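Local coordinates for putative peptide ABC-transport system periplasmic peptide-binding protein (Campylobacter jejuni, PDB 4OEV) that binds a nickel ion outside the cytoplasm for import by an ABC transporter, and belongs to a family generally linked to peptide uptake, at residues A[472-477]-A[489-494]; A[5-10]-A[187-192]; A[234-239]-A[462-467]; A[16-21]-A[31-36]. One frame throughout, in Å; residues are numbered along the deposited sequence.

Interaction 1: residues A[472-477]-A[489-494]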
# COMPACT_ATOMS: atom_id res chain seq x y z
N GLY A 472 -3.27 -24.74 -4.31
CA GLY A 472 -2.48 -24.28 -3.17
C GLY A 472 -2.69 -22.82 -2.80
O GLY A 472 -2.13 -22.35 -1.78
N ILE A 473 -3.46 -22.08 -3.60
CA ILE A 473 -3.64 -20.64 -3.32
C ILE A 473 -4.38 -20.47 -2.01
O ILE A 473 -5.40 -21.11 -1.76
CB ILE A 473 -4.39 -19.92 -4.45
CG1 ILE A 473 -3.63 -20.09 -5.76
CG2 ILE A 473 -4.54 -18.42 -4.13
CD1 ILE A 473 -4.46 -19.59 -6.98
N LYS A 474 -3.83 -19.64 -1.15
CA LYS A 474 -4.48 -19.30 0.10
C LYS A 474 -4.81 -17.81 0.13
O LYS A 474 -3.98 -16.99 -0.31
CB LYS A 474 -3.59 -19.65 1.29
CG LYS A 474 -3.41 -21.17 1.53
CD LYS A 474 -2.51 -21.34 2.75
CE LYS A 474 -2.31 -22.80 3.16
NZ LYS A 474 -1.12 -22.91 4.05
N THR A 475 -5.99 -17.45 0.66
CA THR A 475 -6.36 -16.04 0.80
C THR A 475 -5.83 -15.50 2.11
O THR A 475 -5.50 -16.27 3.03
CB THR A 475 -7.86 -15.81 0.80
OG1 THR A 475 -8.42 -16.53 1.91
CG2 THR A 475 -8.52 -16.31 -0.51
N ARG A 476 -5.71 -14.18 2.16
CA ARG A 476 -5.59 -13.46 3.41
C ARG A 476 -5.94 -12.00 3.14
O ARG A 476 -6.20 -11.61 1.98
CB ARG A 476 -4.21 -13.64 4.05
CG ARG A 476 -3.04 -13.02 3.33
CD ARG A 476 -1.70 -13.23 4.10
NE ARG A 476 -0.77 -12.22 3.61
CZ ARG A 476 0.53 -12.16 3.86
NH1 ARG A 476 1.23 -11.16 3.31
NH2 ARG A 476 1.13 -13.09 4.60
N THR A 477 -6.03 -11.21 4.19
CA THR A 477 -6.42 -9.82 4.03
C THR A 477 -5.32 -9.08 3.27
O THR A 477 -4.18 -9.00 3.72
CB THR A 477 -6.72 -9.17 5.38
OG1 THR A 477 -7.75 -9.95 5.99
CG2 THR A 477 -7.25 -7.73 5.21
N VAL A 489 2.92 -17.95 -2.54
CA VAL A 489 3.13 -18.46 -3.89
C VAL A 489 4.06 -19.69 -3.92
O VAL A 489 3.91 -20.56 -4.77
CB VAL A 489 3.71 -17.37 -4.82
CG1 VAL A 489 5.09 -16.94 -4.34
CG2 VAL A 489 3.74 -17.88 -6.26
N TYR A 490 4.97 -19.82 -2.95
CA TYR A 490 5.84 -20.98 -2.93
C TYR A 490 5.09 -22.29 -2.61
O TYR A 490 5.70 -23.36 -2.60
CB TYR A 490 7.00 -20.79 -1.90
CG TYR A 490 6.59 -20.38 -0.49
CD1 TYR A 490 6.26 -21.34 0.46
CD2 TYR A 490 6.53 -19.03 -0.12
CE1 TYR A 490 5.89 -20.97 1.75
CE2 TYR A 490 6.17 -18.65 1.16
CZ TYR A 490 5.85 -19.63 2.09
OH TYR A 490 5.47 -19.26 3.36
N GLU A 491 3.81 -22.21 -2.28
CA GLU A 491 3.01 -23.41 -2.07
C GLU A 491 2.13 -23.69 -3.29
O GLU A 491 1.43 -24.70 -3.33
CB GLU A 491 2.14 -23.28 -0.81
CG GLU A 491 2.93 -22.97 0.44
CD GLU A 491 2.07 -22.97 1.70
OE1 GLU A 491 0.93 -22.48 1.65
OE2 GLU A 491 2.54 -23.45 2.76
N TRP A 492 2.16 -22.79 -4.28
CA TRP A 492 1.28 -22.96 -5.45
C TRP A 492 1.87 -23.97 -6.41
O TRP A 492 3.09 -24.04 -6.54
CB TRP A 492 1.06 -21.64 -6.21
CG TRP A 492 0.44 -20.51 -5.46
CD1 TRP A 492 0.20 -20.43 -4.13
CD2 TRP A 492 -0.05 -19.27 -6.03
NE1 TRP A 492 -0.38 -19.21 -3.82
CE2 TRP A 492 -0.55 -18.49 -4.97
CE3 TRP A 492 -0.12 -18.75 -7.33
CZ2 TRP A 492 -1.10 -17.21 -5.16
CZ3 TRP A 492 -0.67 -17.49 -7.52
CH2 TRP A 492 -1.15 -16.73 -6.44
N SER A 493 1.03 -24.76 -7.08
CA SER A 493 1.50 -25.70 -8.08
C SER A 493 0.42 -26.11 -9.08
O SER A 493 -0.77 -25.86 -8.89
CB SER A 493 2.05 -26.97 -7.42
OG SER A 493 1.01 -27.69 -6.81
N LYS A 494 0.87 -26.73 -10.17
CA LYS A 494 -0.03 -27.27 -11.18
C LYS A 494 0.04 -28.77 -11.18
O LYS A 494 1.06 -29.34 -10.74
CB LYS A 494 0.31 -26.72 -12.55
CG LYS A 494 0.10 -25.23 -12.64
CD LYS A 494 0.98 -24.70 -13.74
CE LYS A 494 0.54 -23.36 -14.21
NZ LYS A 494 1.31 -23.01 -15.44
OXT LYS A 494 -0.94 -29.42 -11.57
O HOH W 1 -1.28 -23.89 0.28
O HOH W 2 1.55 -21.19 5.24
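Gly472 and Trp492 bring the two backbones closest, their CA atoms 4.6 Å apart. Segment 472-477 is an irregular chain. Segment 489-494 opens with a 3-10 turn over 489-491, closed by a bond from Trp492 N to Val489 O. Gly472 takes positive phi (99°), and Gly472 CA comes within 3.9 Å of Glu491 O, so the two chains run close. The Trp492 indole is sandwiched. Ile473 CG1 lies over one face, 3.7 Å from the centroid of the five-membered ring, as a CH-pi contact. Val489 CA covers the opposite face, nearer the rim. Ile473 CG2 reaches CZ2 of the same indole at 3.8 Å. Both segments belong to the coil that follows strand 454-467 and ends the chain of this family 5 solute-binding protein. Asn488 ties them together: it bonds to Trp492 NE1, Glu491 OE1, Lys474 N and Gly472 O. Lys474 stretches out beyond CG to form a salt bridge with Glu491. Its NZ meets the syn lone pair of Glu491 OE1 at 3.2 Å. A water links the same carboxylate oxygen to Gly472 O, giving bonds of 3.0 Å to Glu491 OE1 and 2.7 Å to Gly472 O.

Interaction 2: residues A[5-10]-A[187-192]; sequences DTLIIA and VKTPRL
Arg191 CG stands anti to the backbone N (chi1 -164°), and the chain runs extended to NE, which carries the guanidinium alongside Thr6. Thr6 OG1 lies beside its own backbone N (chi1 -60°), turned to the edge of that group. Arg191 NH2 donates to Thr6 OG1 at 3.2 Å, with the hydroxyl close to the guanidinium plane. Thr6 OG1 in turn donates to Asp5 OD1 at 3.0 Å, meeting the carboxylate from above its plane. Glu175 takes the NE side of Arg191 in a salt bridge.

The backbones pair as parallel strands. They join strand 6-11 to strand 191-196 in a mixed sheet. Arg191 N donates to Asp5 O at 3.0 Å, and Leu7 N donates to Arg191 O at 2.8 Å, so one residue of strand 191-196 is gripped through both its N-H and its carbonyl. Asp5 O is also crowded by carbon: Thr189 CG2 comes within 3.2 Å and Pro190 CG within 3.3 Å.

Leu7 and Leu192 project from the face opposite Thr6 and Arg191. Leu192 CD1 touches Leu7 CB at 3.8 Å and Ile9 CD1 at 4.0 Å. Thr189 CG2 packs against Leu7 CG.

The two faces therefore differ in chemistry. The Thr6 face carries a polar relay, in which one hydroxyl accepts from an arginine and donates to an aspartate. That hydroxyl is probably polarised by both bonds. The charged ends of Asp5 and Arg191 do not meet, and the charge of Arg191 is probably met mainly by Glu175. The Leu7 face is mainly apolar and buried, with the Thr189 hydroxyl satisfied by Trp492 O in the C-terminal tail.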
# COMPACT_ATOMS: atom_id res chain seq x y z
N ASP A 5 5.60 -26.70 -14.90
CA ASP A 5 6.64 -26.34 -13.92
C ASP A 5 6.89 -24.85 -13.86
O ASP A 5 7.80 -24.39 -13.16
CB ASP A 5 7.94 -27.10 -14.25
CG ASP A 5 8.69 -26.52 -15.45
OD1 ASP A 5 8.13 -25.75 -16.25
OD2 ASP A 5 9.86 -26.90 -15.65
N THR A 6 6.05 -24.09 -14.56
CA THR A 6 6.20 -22.64 -14.65
C THR A 6 4.90 -21.96 -14.18
O THR A 6 3.82 -22.38 -14.60
CB THR A 6 6.50 -22.19 -16.10
OG1 THR A 6 7.71 -22.79 -16.58
CG2 THR A 6 6.60 -20.68 -16.21
N LEU A 7 5.03 -20.95 -13.30
CA LEU A 7 3.90 -20.10 -12.90
C LEU A 7 4.08 -18.73 -13.54
O LEU A 7 5.13 -18.14 -13.43
CB LEU A 7 3.84 -19.92 -11.38
CG LEU A 7 3.11 -21.01 -10.58
CD1 LEU A 7 3.06 -20.69 -9.09
CD2 LEU A 7 1.72 -21.29 -11.16
N ILE A 8 3.06 -18.21 -14.22
CA ILE A 8 3.19 -16.85 -14.74
C ILE A 8 2.09 -16.02 -14.14
O ILE A 8 0.92 -16.29 -14.35
CB ILE A 8 3.11 -16.79 -16.26
CG1 ILE A 8 4.07 -17.80 -16.88
CG2 ILE A 8 3.33 -15.35 -16.74
CD1 ILE A 8 4.27 -17.64 -18.32
N ILE A 9 2.48 -15.02 -13.36
CA ILE A 9 1.49 -14.20 -12.65
C ILE A 9 1.60 -12.74 -13.04
O ILE A 9 2.66 -12.15 -12.99
CB ILE A 9 1.67 -14.28 -11.13
CG1 ILE A 9 1.70 -15.73 -10.64
CG2 ILE A 9 0.62 -13.44 -10.40
CD1 ILE A 9 1.91 -15.80 -9.15
N ALA A 10 0.46 -12.16 -13.42
CA ALA A 10 0.39 -10.74 -13.70
C ALA A 10 0.34 -9.94 -12.41
O ALA A 10 -0.40 -10.27 -11.48
CB ALA A 10 -0.87 -10.41 -14.56
N VAL A 187 10.01 -25.07 -2.17
CA VAL A 187 9.27 -24.27 -3.16
C VAL A 187 8.71 -25.26 -4.21
O VAL A 187 9.44 -26.12 -4.73
CB VAL A 187 10.17 -23.22 -3.81
CG1 VAL A 187 9.35 -22.20 -4.57
CG2 VAL A 187 11.02 -22.49 -2.73
N LYS A 188 7.40 -25.22 -4.46
CA LYS A 188 6.78 -26.28 -5.25
C LYS A 188 6.96 -26.13 -6.75
O LYS A 188 7.34 -27.10 -7.44
CB LYS A 188 5.31 -26.40 -4.89
CG LYS A 188 5.10 -26.86 -3.48
CD LYS A 188 3.84 -27.68 -3.38
CE LYS A 188 3.26 -27.64 -1.98
NZ LYS A 188 1.91 -28.26 -1.97
N THR A 189 6.73 -24.93 -7.27
CA THR A 189 6.91 -24.70 -8.70
C THR A 189 8.26 -24.09 -8.93
O THR A 189 8.56 -23.00 -8.44
CB THR A 189 5.78 -23.80 -9.24
OG1 THR A 189 4.55 -24.46 -8.97
CG2 THR A 189 5.92 -23.57 -10.73
N PRO A 190 9.11 -24.80 -9.69
CA PRO A 190 10.51 -24.43 -9.88
C PRO A 190 10.67 -23.09 -10.61
O PRO A 190 11.62 -22.36 -10.33
CB PRO A 190 11.08 -25.59 -10.71
CG PRO A 190 9.92 -26.21 -11.34
CD PRO A 190 8.77 -26.04 -10.40
N ARG A 191 9.77 -22.77 -11.53
CA ARG A 191 9.92 -21.56 -12.33
C ARG A 191 8.77 -20.58 -12.10
O ARG A 191 7.59 -20.96 -12.17
CB ARG A 191 10.02 -21.96 -13.80
CG ARG A 191 10.56 -20.90 -14.73
CD ARG A 191 11.31 -21.53 -15.93
NE ARG A 191 11.62 -20.49 -16.91
CZ ARG A 191 10.85 -20.17 -17.94
NH1 ARG A 191 11.20 -19.20 -18.77
NH2 ARG A 191 9.71 -20.83 -18.14
N LEU A 192 9.10 -19.31 -11.85
CA LEU A 192 8.11 -18.28 -11.58
C LEU A 192 8.40 -16.98 -12.32
O LEU A 192 9.49 -16.43 -12.23
CB LEU A 192 8.00 -18.00 -10.07
CG LEU A 192 7.17 -16.78 -9.63
CD1 LEU A 192 5.69 -16.90 -10.05
CD2 LEU A 192 7.29 -16.54 -8.14

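Interaction 3: residues A[234-239]-A[462-467]; sequences LREKSA and FALVYN
Leu234 CG packs against Tyr466 CE1 at 3.8 Å, the two side chains crossing at a slant. Tyr466 CG sits between its backbone N and carbonyl carbon (chi1 61°), and this turns the ring back toward Leu234. Glu236 is bent at chi2 (-130°). The bend lays its carboxylate alongside Leu464, with OE2 3.8 Å from Leu464 CD2. Phe462 turns a ring edge to Ser238, whose CB and OG lie near the ring plane. Ser238 OG lies 3.6 Å from Phe462 CE2, while bonding to Leu460 O and Asp240 N.

The strands are antiparallel neighbours in the branched six-stranded sheet built around strand 454-467. Leu234-Leu464 and Glu236-Phe462 are hydrogen-bonded pairs, and Arg235-Ala463 between them is a non-hydrogen-bonded pair. Glu236 N donates to Phe462 O at 2.7 Å, and Phe462 N returns a bond to Glu236 O at 2.8 Å. On the Ala463 face, Arg235 reaches Asp461 in a salt bridge and Tyr279 in a cation-pi contact.

Glu236 is the chemical exception on a largely apolar face. One carboxylate oxygen lies against leucine carbon, while OE1 accepts a weak bond from Arg476 N. Such a buried setting could raise its pKa.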
# COMPACT_ATOMS: atom_id res chain seq x y z
N LEU A 234 -11.26 -16.24 -6.71
CA LEU A 234 -11.16 -16.14 -5.27
C LEU A 234 -11.42 -14.72 -4.83
O LEU A 234 -10.69 -13.82 -5.26
CB LEU A 234 -9.77 -16.53 -4.79
CG LEU A 234 -9.58 -17.98 -4.39
CD1 LEU A 234 -8.11 -18.12 -4.15
CD2 LEU A 234 -10.41 -18.31 -3.15
N ARG A 235 -12.45 -14.51 -4.01
CA ARG A 235 -12.75 -13.17 -3.48
C ARG A 235 -11.87 -12.90 -2.29
O ARG A 235 -11.89 -13.69 -1.35
CB ARG A 235 -14.20 -13.03 -3.03
CG ARG A 235 -14.40 -11.72 -2.24
CD ARG A 235 -15.82 -11.57 -1.73
NE ARG A 235 -16.82 -11.54 -2.78
CZ ARG A 235 -17.56 -10.48 -3.10
NH1 ARG A 235 -17.39 -9.33 -2.46
NH2 ARG A 235 -18.49 -10.56 -4.06
N GLU A 236 -11.11 -11.82 -2.33
CA GLU A 236 -10.17 -11.50 -1.23
C GLU A 236 -10.57 -10.18 -0.57
O GLU A 236 -10.83 -9.21 -1.26
CB GLU A 236 -8.74 -11.41 -1.77
CG GLU A 236 -8.32 -12.67 -2.51
CD GLU A 236 -6.99 -13.22 -2.03
OE1 GLU A 236 -6.70 -13.12 -0.81
OE2 GLU A 236 -6.21 -13.73 -2.87
N LYS A 237 -10.65 -10.17 0.76
CA LYS A 237 -10.92 -8.95 1.52
C LYS A 237 -9.67 -8.12 1.52
O LYS A 237 -8.59 -8.66 1.31
CB LYS A 237 -11.34 -9.27 2.96
CG LYS A 237 -12.72 -9.95 3.10
CD LYS A 237 -13.88 -8.96 2.77
CE LYS A 237 -15.27 -9.62 2.82
NZ LYS A 237 -16.09 -9.50 1.53
N SER A 238 -9.77 -6.80 1.73
CA SER A 238 -8.55 -6.00 1.77
C SER A 238 -8.73 -4.77 2.63
O SER A 238 -9.86 -4.34 2.87
CB SER A 238 -8.11 -5.55 0.38
OG SER A 238 -8.67 -4.28 0.07
N ALA A 239 -7.62 -4.15 3.00
CA ALA A 239 -7.64 -2.90 3.76
C ALA A 239 -7.43 -1.72 2.79
O ALA A 239 -7.15 -0.59 3.19
CB ALA A 239 -6.55 -2.91 4.88
N PHE A 462 -10.94 -7.82 -3.64
CA PHE A 462 -10.21 -8.10 -4.86
C PHE A 462 -10.64 -9.44 -5.39
O PHE A 462 -10.99 -10.34 -4.63
CB PHE A 462 -8.69 -8.06 -4.62
CG PHE A 462 -8.15 -6.66 -4.58
CD1 PHE A 462 -7.80 -6.02 -5.75
CD2 PHE A 462 -8.01 -6.00 -3.38
CE1 PHE A 462 -7.34 -4.70 -5.76
CE2 PHE A 462 -7.54 -4.66 -3.37
CZ PHE A 462 -7.20 -4.03 -4.54
N ALA A 463 -10.62 -9.55 -6.71
CA ALA A 463 -10.94 -10.81 -7.35
C ALA A 463 -9.68 -11.40 -7.95
O ALA A 463 -9.15 -10.89 -8.94
CB ALA A 463 -12.05 -10.60 -8.45
N LEU A 464 -9.18 -12.48 -7.33
CA LEU A 464 -8.07 -13.21 -7.91
C LEU A 464 -8.59 -14.20 -8.92
O LEU A 464 -9.26 -15.19 -8.57
CB LEU A 464 -7.24 -13.94 -6.82
CG LEU A 464 -6.13 -14.87 -7.33
CD1 LEU A 464 -5.24 -14.20 -8.38
CD2 LEU A 464 -5.29 -15.36 -6.13
N VAL A 465 -8.28 -13.96 -10.18
CA VAL A 465 -8.79 -14.89 -11.18
C VAL A 465 -7.69 -15.84 -11.63
O VAL A 465 -6.61 -15.40 -12.04
CB VAL A 465 -9.35 -14.20 -12.41
CG1 VAL A 465 -9.86 -15.25 -13.37
CG2 VAL A 465 -10.46 -13.22 -12.02
N TYR A 466 -7.95 -17.12 -11.58
CA TYR A 466 -6.83 -18.04 -11.80
C TYR A 466 -7.19 -19.25 -12.67
O TYR A 466 -8.25 -19.88 -12.53
CB TYR A 466 -6.24 -18.50 -10.44
CG TYR A 466 -7.25 -19.25 -9.58
CD1 TYR A 466 -8.12 -18.56 -8.73
CD2 TYR A 466 -7.38 -20.62 -9.67
CE1 TYR A 466 -9.08 -19.24 -7.99
CE2 TYR A 466 -8.33 -21.31 -8.92
CZ TYR A 466 -9.17 -20.60 -8.08
OH TYR A 466 -10.11 -21.27 -7.35
N ASN A 467 -6.26 -19.59 -13.55
CA ASN A 467 -6.29 -20.88 -14.24
C ASN A 467 -6.64 -22.02 -13.28
O ASN A 467 -6.00 -22.19 -12.24
CB ASN A 467 -4.95 -21.12 -14.91
CG ASN A 467 -4.90 -22.42 -15.63
OD1 ASN A 467 -4.17 -23.32 -15.27
ND2 ASN A 467 -5.72 -22.51 -16.68

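Interaction 4: residues A[16-21]-A[31-36]; sequences ARINPA and NLVFSG
Pro20 sets its CD-CG edge down on one face of the Phe34 ring in a proline-aromatic CH-pi contact, the two side chains crossing at about a right angle. It joins the loop after strand 6-11 to the residue where helix 30-33 gives way to coil. This is the tight part. Pro20 CD stands 3.4 Å from the centroid of the Phe34 ring, only 8° off the ring normal. Pro20 CG rests on the inner end of the ring, 3.5 Å from Phe34 CG. Val33 CG1 covers the opposite face toward the rim, so the phenyl is clamped between two aliphatic groups. Phe34 CG is anti to its carbonyl carbon (chi1 -61°), which sends the ring across toward the loop.

The Ile18 side is looser. Ile18 CG2 is 4.1 Å from Phe34 CE2, and it only brushes Val33 CG2 at 4.5 Å. Ile18 also touches Ile30 and Val174, and all five touching residues are buried.

Local turns shape the loop. Ile18 is the centre of an inverse gamma turn. Asn19 forms an Asx turn, its OD1 accepting from Ala21 N at 2.9 Å, while its ND2 bonds to Asn154. Segment 31-36 begins at Asn31, a magnesium ligand in another crystal of this protein. Ile18 O is buried without a hydrogen-bond partner in the model and meets the ring edge, 3.3 Å from Phe34 CE2.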
# COMPACT_ATOMS: atom_id res chain seq x y z
N ALA A 16 11.64 -0.46 -9.58
CA ALA A 16 12.92 -0.34 -10.29
C ALA A 16 14.11 -0.87 -9.50
O ALA A 16 15.16 -1.13 -10.07
CB ALA A 16 13.20 1.10 -10.67
N ARG A 17 13.98 -1.00 -8.19
CA ARG A 17 15.11 -1.52 -7.38
C ARG A 17 14.56 -2.64 -6.51
O ARG A 17 13.70 -2.41 -5.65
CB ARG A 17 15.74 -0.41 -6.53
CG ARG A 17 16.46 0.66 -7.33
CD ARG A 17 16.96 1.79 -6.41
NE ARG A 17 15.88 2.67 -5.99
CZ ARG A 17 16.04 3.75 -5.22
NH1 ARG A 17 17.23 4.10 -4.76
NH2 ARG A 17 15.00 4.48 -4.91
N ILE A 18 14.95 -3.88 -6.81
CA ILE A 18 14.43 -5.00 -6.05
C ILE A 18 15.26 -5.12 -4.80
O ILE A 18 16.12 -5.99 -4.67
CB ILE A 18 14.41 -6.32 -6.87
CG1 ILE A 18 13.56 -6.14 -8.14
CG2 ILE A 18 13.79 -7.44 -6.02
CD1 ILE A 18 13.64 -7.33 -9.13
N ASN A 19 14.95 -4.25 -3.85
CA ASN A 19 15.75 -4.08 -2.65
C ASN A 19 14.80 -3.62 -1.56
O ASN A 19 14.13 -2.61 -1.71
CB ASN A 19 16.85 -3.06 -2.93
CG ASN A 19 17.70 -2.75 -1.74
OD1 ASN A 19 17.32 -2.94 -0.58
ND2 ASN A 19 18.89 -2.28 -2.01
N PRO A 20 14.69 -4.42 -0.48
CA PRO A 20 13.81 -4.10 0.65
C PRO A 20 13.92 -2.62 1.13
O PRO A 20 12.90 -2.07 1.55
CB PRO A 20 14.29 -5.07 1.74
CG PRO A 20 14.88 -6.21 0.98
CD PRO A 20 15.28 -5.76 -0.38
N ALA A 21 15.10 -2.00 1.06
CA ALA A 21 15.25 -0.63 1.53
C ALA A 21 14.39 0.38 0.75
O ALA A 21 14.14 1.49 1.26
CB ALA A 21 16.69 -0.20 1.47
N ASN A 31 9.31 -9.58 -1.94
CA ASN A 31 8.96 -10.70 -1.05
C ASN A 31 9.20 -12.10 -1.64
O ASN A 31 9.02 -13.11 -0.95
CB ASN A 31 7.49 -10.58 -0.63
CG ASN A 31 7.29 -9.55 0.47
OD1 ASN A 31 6.97 -8.39 0.20
ND2 ASN A 31 7.46 -9.97 1.73
N LEU A 32 9.61 -12.19 -2.91
CA LEU A 32 10.02 -13.49 -3.50
C LEU A 32 11.50 -13.75 -3.21
O LEU A 32 11.91 -14.85 -2.80
CB LEU A 32 9.79 -13.49 -5.00
CG LEU A 32 8.34 -13.19 -5.42
CD1 LEU A 32 8.23 -13.09 -6.92
CD2 LEU A 32 7.44 -14.31 -4.89
N VAL A 33 12.31 -12.72 -3.42
CA VAL A 33 13.76 -12.82 -3.26
C VAL A 33 14.21 -12.69 -1.80
O VAL A 33 15.19 -13.33 -1.37
CB VAL A 33 14.44 -11.73 -4.14
CG1 VAL A 33 15.94 -11.73 -4.01
CG2 VAL A 33 14.00 -11.90 -5.60
N PHE A 34 13.51 -11.87 -1.03
CA PHE A 34 13.96 -11.59 0.34
C PHE A 34 13.01 -12.15 1.38
O PHE A 34 11.85 -12.47 1.06
CB PHE A 34 14.12 -10.09 0.55
CG PHE A 34 15.12 -9.47 -0.36
CD1 PHE A 34 16.45 -9.37 0.02
CD2 PHE A 34 14.75 -9.02 -1.62
CE1 PHE A 34 17.40 -8.81 -0.83
CE2 PHE A 34 15.68 -8.45 -2.48
CZ PHE A 34 17.01 -8.34 -2.08
N SER A 35 13.52 -12.32 2.60
CA SER A 35 12.65 -12.64 3.71
C SER A 35 13.13 -11.89 4.91
O SER A 35 14.32 -11.55 5.00
CB SER A 35 12.61 -14.15 3.97
OG SER A 35 13.91 -14.59 4.29
N GLY A 36 12.21 -11.67 5.85
CA GLY A 36 12.45 -10.84 7.01
C GLY A 36 12.53 -11.67 8.28
O GLY A 36 12.44 -12.92 8.23

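Overall arrangement
Interaction 1 is the hub, since it touches the other three. Its centre lies about 11 Å from that of interaction 2 and about 12 Å from that of interaction 3. The C-terminal tail meets interaction 2 through Lys494 NZ and Thr6 O, 2.7 Å apart. Ile473 CG2 reaches Leu234 CD1 of interaction 3 at 3.6 Å. Leu32 of interaction 4 meets both Val489 and Leu192, linking it to interactions 1 and 2. Interactions 3 and 4 do not touch. In interaction 3 the Phe462 side chain is about 9 Å from the nickel, which His26, His480 and His481 bind, and from the bound oxalate.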